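Local coordinates for protein Lys-gingipain catalytic subunit (Porphyromonas gingivalis, PDB 4RBM) that cleaves proteins after lysine as a secreted cysteine endopeptidase of the C25 family, degrading haemoglobin, albumin, collagen and immunoglobulins and acting as a possible virulence factor, at residues Ile245-Ile250 against Gly286-Trp291; Ser279-Tyr284 against Ala350-Glu355; Pro367-Pro372 against Thr439-Leu444. All coordinates share one frame; numbering follows the deposited sequence.

Interactions 1 and 2 meet at one ligand, the lysine-like inhibitor CKC: in interaction 1 Cys249 bonds it covalently and the carboxylate of Asp288 takes its amine. Interaction 2, with its centre about 9 Å from that of interaction 1, supplies the second shell: Tyr353 OH lies 2.7 Å from Asp288 OD1 and Ser283 OG 2.8 Å from Asp288 OD2, both probable hydrogen bonds, so the carboxylate is gripped at each oxygen. Interaction 3 belongs to a different problem, joining the catalytic part to the immunoglobulin-like domain; its centre lies about 26 Å from that of interaction 1 and about 30 Å from that of interaction 2.

Interaction 1: residues Ile245-Ile250 against Gly286-Trp291; sequences IGNCCI and GEDYYW. With CKC ((3S)-3,7-diaminoheptan-2-one), chain R.
Asn247, on strand 242-247, meets both Trp291 and Asp288 of helix 285-293: Trp291 backs its side chain, while Asp288 and the Asn247 carbonyl meet the ligand. The Asn247 amide comes in over one face of the indole, ND2 lying 3.3 Å from Trp291 CE3 with the two planes 65° apart. Its rotation is fixed from outside: ND2 is hydrogen-bonded to Tyr357, OD1 to Asn212. Trp291 NE1 bonds to Asn333, and Ile245 CG2 also packs against the ring, 3.9 Å from Trp291 CH2. No direct hydrogen bond joins the segments. Instead Asp288 OD2 sits 3.5 Å from Asn247 O, two acceptors brought together by a shared donor. That donor is the terminal amine of CKC, whose NAM bonds to Asp288 OD2 at 2.8 Å and to Asn247 O at 3.1 Å. Asp288 is itself held by Tyr353 and Tyr357 at OD1 and by Ser283 at OD2; Thr214 OG1 and His216 ND1 are also hydrogen-bonded to the ligand. At its other end, CKC CAK is covalently attached to Cys249 SG (1.8 Å), the experimentally established nucleophile. Carboxylate and carbonyl gathered at the amine, with the nucleophile's sulfur at the mouth, make the S1 pocket of a lysine-specific cysteine peptidase of clan CD.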
loop_
_atom_site.group_PDB
_atom_site.type_symbol
_atom_site.label_atom_id
_atom_site.label_comp_id
_atom_site.label_asym_id
_atom_site.label_seq_id
_atom_site.Cartn_x
_atom_site.Cartn_y
_atom_site.Cartn_z
ATOM N N ILE A 245 9.080 -4.698 -0.113
ATOM C CA ILE A 245 8.345 -5.950 -0.205
ATOM C C ILE A 245 9.299 -7.094 0.106
ATOM O O ILE A 245 10.333 -7.262 -0.564
ATOM C CB ILE A 245 7.660 -6.130 -1.602
ATOM C CG1 ILE A 245 6.720 -4.938 -1.931
ATOM C CG2 ILE A 245 6.916 -7.504 -1.691
ATOM C CD1 ILE A 245 5.952 -5.121 -3.253
ATOM N N GLY A 246 8.931 -7.878 1.107
ATOM C CA GLY A 246 9.683 -9.050 1.502
ATOM C C GLY A 246 8.907 -10.275 1.077
ATOM O O GLY A 246 7.902 -10.607 1.714
ATOM N N ASN A 247 9.324 -10.913 -0.049
ATOM C CA ASN A 247 8.688 -12.160 -0.505
ATOM C C ASN A 247 9.507 -13.251 0.126
ATOM O O ASN A 247 10.468 -13.756 -0.471
ATOM C CB ASN A 247 8.620 -12.239 -2.021
ATOM C CG ASN A 247 7.669 -11.238 -2.618
ATOM O OD1 ASN A 247 8.078 -10.343 -3.380
ATOM N ND2 ASN A 247 6.372 -11.330 -2.277
ATOM N N CYS A 248 9.217 -13.496 1.409
ATOM C CA CYS A 248 10.009 -14.376 2.269
ATOM C C CYS A 248 9.222 -14.705 3.511
ATOM O O CYS A 248 8.143 -14.141 3.724
ATOM C CB CYS A 248 11.339 -13.711 2.627
ATOM S SG CYS A 248 11.176 -12.129 3.485
ATOM N N CYS A 249 9.724 -15.652 4.324
ATOM C CA CYS A 249 8.928 -16.004 5.497
ATOM C C CYS A 249 8.994 -14.977 6.603
ATOM O O CYS A 249 9.912 -14.170 6.708
ATOM C CB CYS A 249 9.423 -17.291 6.191
ATOM S SG CYS A 249 9.666 -18.658 5.005
ATOM N N ILE A 250 7.872 -14.926 7.313
ATOM C CA ILE A 250 7.551 -14.388 8.630
ATOM C C ILE A 250 8.056 -12.956 8.968
ATOM O O ILE A 250 7.822 -12.556 10.105
ATOM C CB ILE A 250 8.036 -15.387 9.738
ATOM C CG1 ILE A 250 9.579 -15.553 9.782
ATOM C CG2 ILE A 250 7.327 -16.746 9.595
ATOM C CD1 ILE A 250 10.078 -16.607 10.869
ATOM N N GLY A 286 7.011 -21.564 -4.642
ATOM C CA GLY A 286 6.055 -21.673 -5.735
ATOM C C GLY A 286 5.068 -20.523 -5.770
ATOM O O GLY A 286 5.011 -19.784 -6.757
ATOM N N GLU A 287 4.281 -20.338 -4.694
ATOM C CA GLU A 287 3.295 -19.254 -4.722
ATOM C C GLU A 287 3.945 -17.867 -4.820
ATOM O O GLU A 287 3.385 -17.005 -5.478
ATOM C CB GLU A 287 2.371 -19.303 -3.501
ATOM C CG GLU A 287 1.174 -20.228 -3.684
ATOM C CD GLU A 287 1.414 -21.704 -3.407
ATOM O OE1 GLU A 287 2.589 -22.137 -3.352
ATOM O OE2 GLU A 287 0.410 -22.431 -3.235
ATOM N N ASP A 288 5.114 -17.639 -4.158
ATOM C CA ASP A 288 5.767 -16.324 -4.238
ATOM C C ASP A 288 6.175 -15.990 -5.683
ATOM O O ASP A 288 6.135 -14.825 -6.087
ATOM C CB ASP A 288 7.008 -16.264 -3.325
ATOM C CG ASP A 288 6.722 -15.791 -1.900
ATOM O OD1 ASP A 288 5.534 -15.612 -1.553
ATOM O OD2 ASP A 288 7.669 -15.663 -1.131
ATOM N N TYR A 289 6.585 -17.016 -6.442
ATOM C CA TYR A 289 7.010 -16.856 -7.835
ATOM C C TYR A 289 5.827 -16.324 -8.641
ATOM O O TYR A 289 5.965 -15.280 -9.280
ATOM C CB TYR A 289 7.485 -18.222 -8.370
ATOM C CG TYR A 289 8.083 -18.282 -9.764
ATOM C CD1 TYR A 289 8.764 -17.188 -10.308
ATOM C CD2 TYR A 289 8.092 -19.476 -10.481
ATOM C CE1 TYR A 289 9.402 -17.278 -11.558
ATOM C CE2 TYR A 289 8.725 -19.577 -11.719
ATOM C CZ TYR A 289 9.380 -18.475 -12.254
ATOM O OH TYR A 289 9.997 -18.609 -13.481
ATOM N N TYR A 290 4.645 -16.961 -8.499
ATOM C CA TYR A 290 3.446 -16.503 -9.229
ATOM C C TYR A 290 3.006 -15.145 -8.711
ATOM O O TYR A 290 2.590 -14.301 -9.491
ATOM C CB TYR A 290 2.296 -17.500 -9.114
ATOM C CG TYR A 290 2.715 -18.935 -9.366
ATOM C CD1 TYR A 290 3.389 -19.292 -10.538
ATOM C CD2 TYR A 290 2.357 -19.948 -8.483
ATOM C CE1 TYR A 290 3.749 -20.617 -10.787
ATOM C CE2 TYR A 290 2.676 -21.278 -8.738
ATOM C CZ TYR A 290 3.396 -21.605 -9.877
ATOM O OH TYR A 290 3.750 -22.911 -10.118
ATOM N N TRP A 291 3.101 -14.937 -7.400
ATOM C CA TRP A 291 2.734 -13.670 -6.756
ATOM C C TRP A 291 3.392 -12.483 -7.502
ATOM O O TRP A 291 2.716 -11.528 -7.895
ATOM C CB TRP A 291 3.208 -13.725 -5.285
ATOM C CG TRP A 291 2.613 -12.721 -4.344
ATOM C CD1 TRP A 291 1.580 -12.941 -3.473
ATOM C CD2 TRP A 291 3.084 -11.384 -4.079
ATOM N NE1 TRP A 291 1.361 -11.819 -2.707
ATOM C CE2 TRP A 291 2.276 -10.853 -3.048
ATOM C CE3 TRP A 291 4.110 -10.573 -4.624
ATOM C CZ2 TRP A 291 2.446 -9.552 -2.553
ATOM C CZ3 TRP A 291 4.282 -9.281 -4.127
ATOM C CH2 TRP A 291 3.459 -8.786 -3.092
HETATM C CAK CKC R . 11.276 -17.987 4.406
HETATM C C CKC R . 12.165 -19.038 3.819
HETATM O O CKC R . 13.160 -19.375 4.444
HETATM C CA CKC R . 11.617 -19.943 2.708
HETATM N N CKC R . 11.031 -20.938 3.567
HETATM C CAL CKC R . 10.521 -19.395 1.761
HETATM C CAH CKC R . 11.080 -18.322 0.845
HETATM C CAG CKC R . 10.172 -18.037 -0.351
HETATM C CAI CKC R . 10.897 -16.899 -1.063
HETATM N NAM CKC R . 10.148 -16.276 -2.175
#

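Interaction 2: residues Ser279-Tyr284 against Ala350-Glu355; sequences SSPNSY and AHYYWE. With CKC ((3S)-3,7-diaminoheptan-2-one), chain R.
Tyr352 and Tyr353 of helix 350-356 reach over to the loop 279-284, and neighbouring tyrosines here do quite different work. Tyr352 extends with its ring swung away from its own backbone N, which carries its hydroxyl into the bend of the loop. There OH donates to Asn282 O at 2.7 Å, approaching 25° off the carbonyl plane, and takes a hydrogen bond from a water at 2.8 Å; the same water is bonded to Tyr284 OH, so the two phenols are bridged. The Tyr284 ring turns its edge toward the face of Tyr352 in an offset edge-to-face pair, centroids 5.7 Å apart and planes at 83°. Pro281 packs against the hydroxyl end, its CG 3.7 Å from Tyr352 CZ, the two side chains pointing opposite ways as they pass.

The loop so held follows strand 273-279 of the six-stranded mixed sheet and leads into helix 285-293, with Tyr284 at the N-cap position; it also lines the active site, since Ser283 O approaches CAL of the bound CKC at 3.2 Å and Asn282 touches the nucleophile Cys249.

Next along the helix, Tyr353 brings its OH, which has Asp288 as a second partner, to the backbone of the loop, accepting a nearly straight bond from Tyr284 N (3.0 Å, 169°). The ring meets that N-H at its edge, near its own plane, and Ser283 CB lies 3.6 Å from Tyr353 OH.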
loop_
_atom_site.group_PDB
_atom_site.type_symbol
_atom_site.label_atom_id
_atom_site.label_comp_id
_atom_site.label_asym_id
_atom_site.label_seq_id
_atom_site.Cartn_x
_atom_site.Cartn_y
_atom_site.Cartn_z
ATOM N N SER A 279 4.911 -11.356 4.682
ATOM C CA SER A 279 4.114 -12.473 5.176
ATOM C C SER A 279 4.236 -12.674 6.693
ATOM O O SER A 279 5.341 -12.634 7.237
ATOM C CB SER A 279 4.551 -13.750 4.459
ATOM O OG SER A 279 3.783 -14.881 4.845
ATOM N N SER A 280 3.096 -12.924 7.362
ATOM C CA SER A 280 3.048 -13.236 8.789
ATOM C C SER A 280 3.562 -14.704 9.024
ATOM O O SER A 280 4.495 -14.880 9.822
ATOM C CB SER A 280 1.649 -13.016 9.345
ATOM O OG SER A 280 1.543 -13.615 10.625
ATOM N N PRO A 281 3.062 -15.738 8.297
ATOM C CA PRO A 281 3.645 -17.089 8.435
ATOM C C PRO A 281 4.741 -17.304 7.385
ATOM O O PRO A 281 5.166 -16.354 6.718
ATOM C CB PRO A 281 2.441 -17.980 8.118
ATOM C CG PRO A 281 1.836 -17.237 6.925
ATOM C CD PRO A 281 1.901 -15.779 7.380
ATOM N N ASN A 282 5.152 -18.556 7.182
ATOM C CA ASN A 282 6.096 -18.857 6.101
ATOM C C ASN A 282 5.463 -18.531 4.756
ATOM O O ASN A 282 4.243 -18.657 4.608
ATOM C CB ASN A 282 6.438 -20.356 6.122
ATOM C CG ASN A 282 7.400 -20.782 7.206
ATOM O OD1 ASN A 282 8.030 -19.965 7.881
ATOM N ND2 ASN A 282 7.474 -22.088 7.446
ATOM N N SER A 283 6.277 -18.096 3.789
ATOM C CA SER A 283 5.820 -17.968 2.408
ATOM C C SER A 283 6.444 -19.144 1.670
ATOM O O SER A 283 7.345 -19.810 2.211
ATOM C CB SER A 283 6.180 -16.618 1.780
ATOM O OG SER A 283 7.577 -16.576 1.548
ATOM N N TYR A 284 5.920 -19.466 0.501
ATOM C CA TYR A 284 6.408 -20.627 -0.237
ATOM C C TYR A 284 6.995 -20.175 -1.557
ATOM O O TYR A 284 6.541 -19.173 -2.127
ATOM C CB TYR A 284 5.300 -21.679 -0.417
ATOM C CG TYR A 284 4.998 -22.429 0.865
ATOM C CD1 TYR A 284 4.332 -21.806 1.926
ATOM C CD2 TYR A 284 5.393 -23.753 1.029
ATOM C CE1 TYR A 284 4.077 -22.484 3.115
ATOM C CE2 TYR A 284 5.094 -24.454 2.192
ATOM C CZ TYR A 284 4.481 -23.802 3.249
ATOM O OH TYR A 284 4.198 -24.503 4.386
ATOM N N ALA A 350 -4.268 -21.047 -1.913
ATOM C CA ALA A 350 -4.725 -19.659 -2.013
ATOM C C ALA A 350 -5.226 -19.086 -0.690
ATOM O O ALA A 350 -4.883 -17.946 -0.372
ATOM C CB ALA A 350 -5.826 -19.567 -3.043
ATOM N N HIS A 351 -6.075 -19.826 0.039
ATOM C CA HIS A 351 -6.644 -19.356 1.306
ATOM C C HIS A 351 -5.508 -18.930 2.248
ATOM O O HIS A 351 -5.539 -17.831 2.817
ATOM C CB HIS A 351 -7.528 -20.449 1.954
ATOM C CG HIS A 351 -8.411 -19.941 3.053
ATOM N ND1 HIS A 351 -9.502 -20.664 3.485
ATOM C CD2 HIS A 351 -8.342 -18.780 3.758
ATOM C CE1 HIS A 351 -10.066 -19.919 4.433
ATOM N NE2 HIS A 351 -9.385 -18.784 4.639
ATOM N N TYR A 352 -4.487 -19.770 2.355
ATOM C CA TYR A 352 -3.300 -19.493 3.175
ATOM C C TYR A 352 -2.657 -18.153 2.734
ATOM O O TYR A 352 -2.294 -17.353 3.597
ATOM C CB TYR A 352 -2.302 -20.652 3.013
ATOM C CG TYR A 352 -1.012 -20.529 3.802
ATOM C CD1 TYR A 352 0.017 -19.686 3.370
ATOM C CD2 TYR A 352 -0.755 -21.372 4.888
ATOM C CE1 TYR A 352 1.226 -19.609 4.061
ATOM C CE2 TYR A 352 0.461 -21.326 5.565
ATOM C CZ TYR A 352 1.451 -20.455 5.138
ATOM O OH TYR A 352 2.651 -20.431 5.796
ATOM N N TYR A 353 -2.527 -17.906 1.404
ATOM C CA TYR A 353 -1.900 -16.659 0.928
ATOM C C TYR A 353 -2.698 -15.423 1.302
ATOM O O TYR A 353 -2.103 -14.423 1.712
ATOM C CB TYR A 353 -1.605 -16.714 -0.586
ATOM C CG TYR A 353 -0.134 -17.011 -0.752
ATOM C CD1 TYR A 353 0.734 -16.058 -1.274
ATOM C CD2 TYR A 353 0.417 -18.191 -0.251
ATOM C CE1 TYR A 353 2.107 -16.303 -1.365
ATOM C CE2 TYR A 353 1.789 -18.422 -0.290
ATOM C CZ TYR A 353 2.633 -17.461 -0.810
ATOM O OH TYR A 353 3.973 -17.742 -0.895
ATOM N N TRP A 354 -4.037 -15.494 1.233
ATOM C CA TRP A 354 -4.876 -14.346 1.621
ATOM C C TRP A 354 -4.781 -14.096 3.126
ATOM O O TRP A 354 -4.782 -12.931 3.562
ATOM C CB TRP A 354 -6.331 -14.564 1.176
ATOM C CG TRP A 354 -6.486 -14.402 -0.304
ATOM C CD1 TRP A 354 -6.535 -15.391 -1.242
ATOM C CD2 TRP A 354 -6.572 -13.163 -1.023
ATOM N NE1 TRP A 354 -6.660 -14.845 -2.499
ATOM C CE2 TRP A 354 -6.716 -13.483 -2.393
ATOM C CE3 TRP A 354 -6.525 -11.811 -0.642
ATOM C CZ2 TRP A 354 -6.797 -12.497 -3.388
ATOM C CZ3 TRP A 354 -6.570 -10.842 -1.624
ATOM C CH2 TRP A 354 -6.721 -11.185 -2.980
ATOM N N GLU A 355 -4.570 -15.155 3.913
ATOM C CA GLU A 355 -4.295 -14.980 5.358
ATOM C C GLU A 355 -2.864 -14.529 5.650
ATOM O O GLU A 355 -2.625 -13.940 6.697
ATOM C CB GLU A 355 -4.491 -16.295 6.122
ATOM C CG GLU A 355 -5.922 -16.771 6.244
ATOM C CD GLU A 355 -6.050 -18.008 7.118
ATOM O OE1 GLU A 355 -5.051 -18.743 7.303
ATOM O OE2 GLU A 355 -7.157 -18.224 7.653
HETATM C CAK CKC R . 11.276 -17.987 4.406
HETATM C C CKC R . 12.165 -19.038 3.819
HETATM O O CKC R . 13.160 -19.375 4.444
HETATM C CA CKC R . 11.617 -19.943 2.708
HETATM N N CKC R . 11.031 -20.938 3.567
HETATM C CAL CKC R . 10.521 -19.395 1.761
HETATM C CAH CKC R . 11.080 -18.322 0.845
HETATM C CAG CKC R . 10.172 -18.037 -0.351
HETATM C CAI CKC R . 10.897 -16.899 -1.063
HETATM N NAM CKC R . 10.148 -16.276 -2.175
HETATM O O HOH W 1 3.642 -22.819 6.859
#

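Interaction 3: residues Pro367-Pro372 against Thr439-Leu444; sequences PYRAMP and TRSNYL. With HIS (histidine), chain H.
Arg369 N donates to Asn442 OD1 at 2.8 Å, and the bond, though straight at the hydrogen (174°), arrives 67° out of the amide's carbonyl plane. This is a domain junction in which the Asn442 side chain bonds the backbone of the connection 367-372, beside backbone bonds from Asn442 and Leu444 to Lys373. Asn442 occupies the third position of a type II beta turn, Arg440 to Tyr443, in the C-terminal immunoglobulin-like domain, and fits into the bend of the connection, which leads from the catalytic part. A chi1 of -157° carries its amide into that bend, where ND2 makes a weak bond back to Arg369 O at 3.3 Å. One water, accepting from ND2, donates to both Arg369 O and Met371 O; a second accepts from ND2 and from Arg369 NH2.

The arginine chain, bent at chi3, brings its guanidinium over Asn442, whose CB lies over one face. NH2 gives a weak bond to Ser441 OG, while NH1 has its stronger partner in Asn323. A further water accepts from Ser441 OG and donates to Pro367 O.

Packing takes over farther out. The edge of the Tyr368 ring abuts Asn442 CA, and its hydroxyl is hydrogen-bonded to Tyr139 O. Pro372 CG sits over one face of the same ring, toward the rim, and on the turn side rests 3.6 Å from Leu444 CD2.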
loop_
_atom_site.group_PDB
_atom_site.type_symbol
_atom_site.label_atom_id
_atom_site.label_comp_id
_atom_site.label_asym_id
_atom_site.label_seq_id
_atom_site.Cartn_x
_atom_site.Cartn_y
_atom_site.Cartn_z
ATOM N N PRO A 367 1.944 4.519 -5.075
ATOM C CA PRO A 367 3.374 4.721 -5.375
ATOM C C PRO A 367 3.622 5.263 -6.766
ATOM O O PRO A 367 2.900 4.948 -7.725
ATOM C CB PRO A 367 3.997 3.329 -5.215
ATOM C CG PRO A 367 2.999 2.556 -4.343
ATOM C CD PRO A 367 1.657 3.100 -4.775
ATOM N N TYR A 368 4.644 6.108 -6.853
ATOM C CA TYR A 368 5.138 6.633 -8.125
ATOM C C TYR A 368 5.850 5.502 -8.846
ATOM O O TYR A 368 6.289 4.543 -8.197
ATOM C CB TYR A 368 6.100 7.818 -7.914
ATOM C CG TYR A 368 5.518 8.912 -7.046
ATOM C CD1 TYR A 368 4.308 9.525 -7.377
ATOM C CD2 TYR A 368 6.149 9.305 -5.866
ATOM C CE1 TYR A 368 3.740 10.495 -6.551
ATOM C CE2 TYR A 368 5.583 10.268 -5.025
ATOM C CZ TYR A 368 4.397 10.885 -5.391
ATOM O OH TYR A 368 3.824 11.821 -4.558
ATOM N N ARG A 369 5.992 5.614 -10.164
ATOM C CA ARG A 369 6.737 4.619 -10.936
ATOM C C ARG A 369 7.809 5.387 -11.698
ATOM O O ARG A 369 7.545 6.009 -12.733
ATOM C CB ARG A 369 5.821 3.787 -11.849
ATOM C CG ARG A 369 4.840 2.885 -11.066
ATOM C CD ARG A 369 3.900 2.159 -12.049
ATOM N NE ARG A 369 3.028 3.074 -12.792
ATOM C CZ ARG A 369 1.815 3.465 -12.398
ATOM N NH1 ARG A 369 1.318 3.053 -11.238
ATOM N NH2 ARG A 369 1.102 4.293 -13.150
ATOM N N ALA A 370 9.008 5.433 -11.099
ATOM C CA ALA A 370 10.137 6.271 -11.519
ATOM C C ALA A 370 9.734 7.741 -11.253
ATOM O O ALA A 370 8.933 7.966 -10.340
ATOM C CB ALA A 370 10.525 6.024 -12.985
ATOM N N MET A 371 10.218 8.724 -12.029
ATOM C CA MET A 371 9.848 10.121 -11.745
ATOM C C MET A 371 8.364 10.401 -12.050
ATOM O O MET A 371 7.954 10.277 -13.203
ATOM C CB MET A 371 10.738 11.119 -12.509
ATOM C CG MET A 371 10.434 12.585 -12.145
ATOM S SD MET A 371 10.898 13.057 -10.446
ATOM C CE MET A 371 12.712 12.929 -10.548
ATOM N N PRO A 372 7.557 10.827 -11.056
ATOM C CA PRO A 372 6.145 11.160 -11.364
ATOM C C PRO A 372 6.043 12.382 -12.303
ATOM O O PRO A 372 6.899 13.286 -12.291
ATOM C CB PRO A 372 5.523 11.450 -10.000
ATOM C CG PRO A 372 6.672 11.762 -9.101
ATOM C CD PRO A 372 7.866 11.019 -9.621
ATOM N N THR A 439 -4.860 14.982 -7.376
ATOM C CA THR A 439 -3.941 13.843 -7.424
ATOM C C THR A 439 -4.245 12.973 -8.642
ATOM O O THR A 439 -5.360 12.986 -9.167
ATOM C CB THR A 439 -4.002 13.001 -6.132
ATOM O OG1 THR A 439 -5.338 12.521 -5.938
ATOM C CG2 THR A 439 -3.548 13.770 -4.924
ATOM N N ARG A 440 -3.243 12.187 -9.053
ATOM C CA ARG A 440 -3.355 11.240 -10.173
ATOM C C ARG A 440 -2.208 10.260 -10.053
ATOM O O ARG A 440 -1.116 10.651 -9.632
ATOM C CB ARG A 440 -3.351 11.971 -11.525
ATOM C CG ARG A 440 -3.681 11.058 -12.706
ATOM C CD ARG A 440 -3.828 11.801 -14.024
ATOM N NE ARG A 440 -3.750 10.853 -15.148
ATOM C CZ ARG A 440 -3.489 11.181 -16.409
ATOM N NH1 ARG A 440 -3.301 12.451 -16.749
ATOM N NH2 ARG A 440 -3.402 10.241 -17.339
ATOM N N SER A 441 -2.460 8.975 -10.343
ATOM C CA SER A 441 -1.414 7.965 -10.191
ATOM C C SER A 441 -0.205 8.305 -11.041
ATOM O O SER A 441 -0.332 8.584 -12.240
ATOM C CB SER A 441 -1.950 6.585 -10.558
ATOM O OG SER A 441 -0.891 5.652 -10.641
ATOM N N ASN A 442 0.975 8.309 -10.390
ATOM C CA ASN A 442 2.272 8.619 -10.979
ATOM C C ASN A 442 2.348 10.082 -11.496
ATOM O O ASN A 442 3.075 10.380 -12.443
ATOM C CB ASN A 442 2.680 7.611 -12.072
ATOM C CG ASN A 442 4.165 7.598 -12.267
ATOM O OD1 ASN A 442 4.923 7.901 -11.342
ATOM N ND2 ASN A 442 4.614 7.342 -13.483
ATOM N N TYR A 443 1.642 10.990 -10.804
ATOM C CA TYR A 443 1.709 12.436 -11.012
ATOM C C TYR A 443 1.999 13.105 -9.685
ATOM O O TYR A 443 1.519 12.665 -8.634
ATOM C CB TYR A 443 0.422 13.060 -11.623
ATOM C CG TYR A 443 0.269 12.813 -13.099
ATOM C CD1 TYR A 443 -0.147 11.575 -13.576
ATOM C CD2 TYR A 443 0.463 13.839 -14.024
ATOM C CE1 TYR A 443 -0.291 11.337 -14.941
ATOM C CE2 TYR A 443 0.328 13.609 -15.397
ATOM C CZ TYR A 443 -0.056 12.356 -15.846
ATOM O OH TYR A 443 -0.220 12.098 -17.180
ATOM N N LEU A 444 2.767 14.185 -9.741
ATOM C CA LEU A 444 2.999 14.991 -8.552
ATOM C C LEU A 444 1.663 15.626 -8.135
ATOM O O LEU A 444 0.864 16.037 -9.010
ATOM C CB LEU A 444 4.035 16.084 -8.841
ATOM C CG LEU A 444 5.463 15.637 -9.105
ATOM C CD1 LEU A 444 6.273 16.788 -9.719
ATOM C CD2 LEU A 444 6.124 15.076 -7.829
HETATM N N HIS H . 10.371 15.777 -16.926
HETATM C CA HIS H . 11.717 15.550 -16.376
HETATM C C HIS H . 12.538 14.693 -17.340
HETATM O O HIS H . 12.177 13.546 -17.597
HETATM C CB HIS H . 11.614 14.884 -14.981
HETATM C CG HIS H . 12.934 14.540 -14.353
HETATM N ND1 HIS H . 13.613 15.448 -13.569
HETATM C CD2 HIS H . 13.641 13.387 -14.405
HETATM C CE1 HIS H . 14.704 14.822 -13.156
HETATM N NE2 HIS H . 14.766 13.578 -13.633
HETATM O O HOH W 2 0.242 4.808 -8.352
HETATM O O HOH W 3 7.501 7.990 -14.537
HETATM O O HOH W 4 2.730 6.010 -15.264
#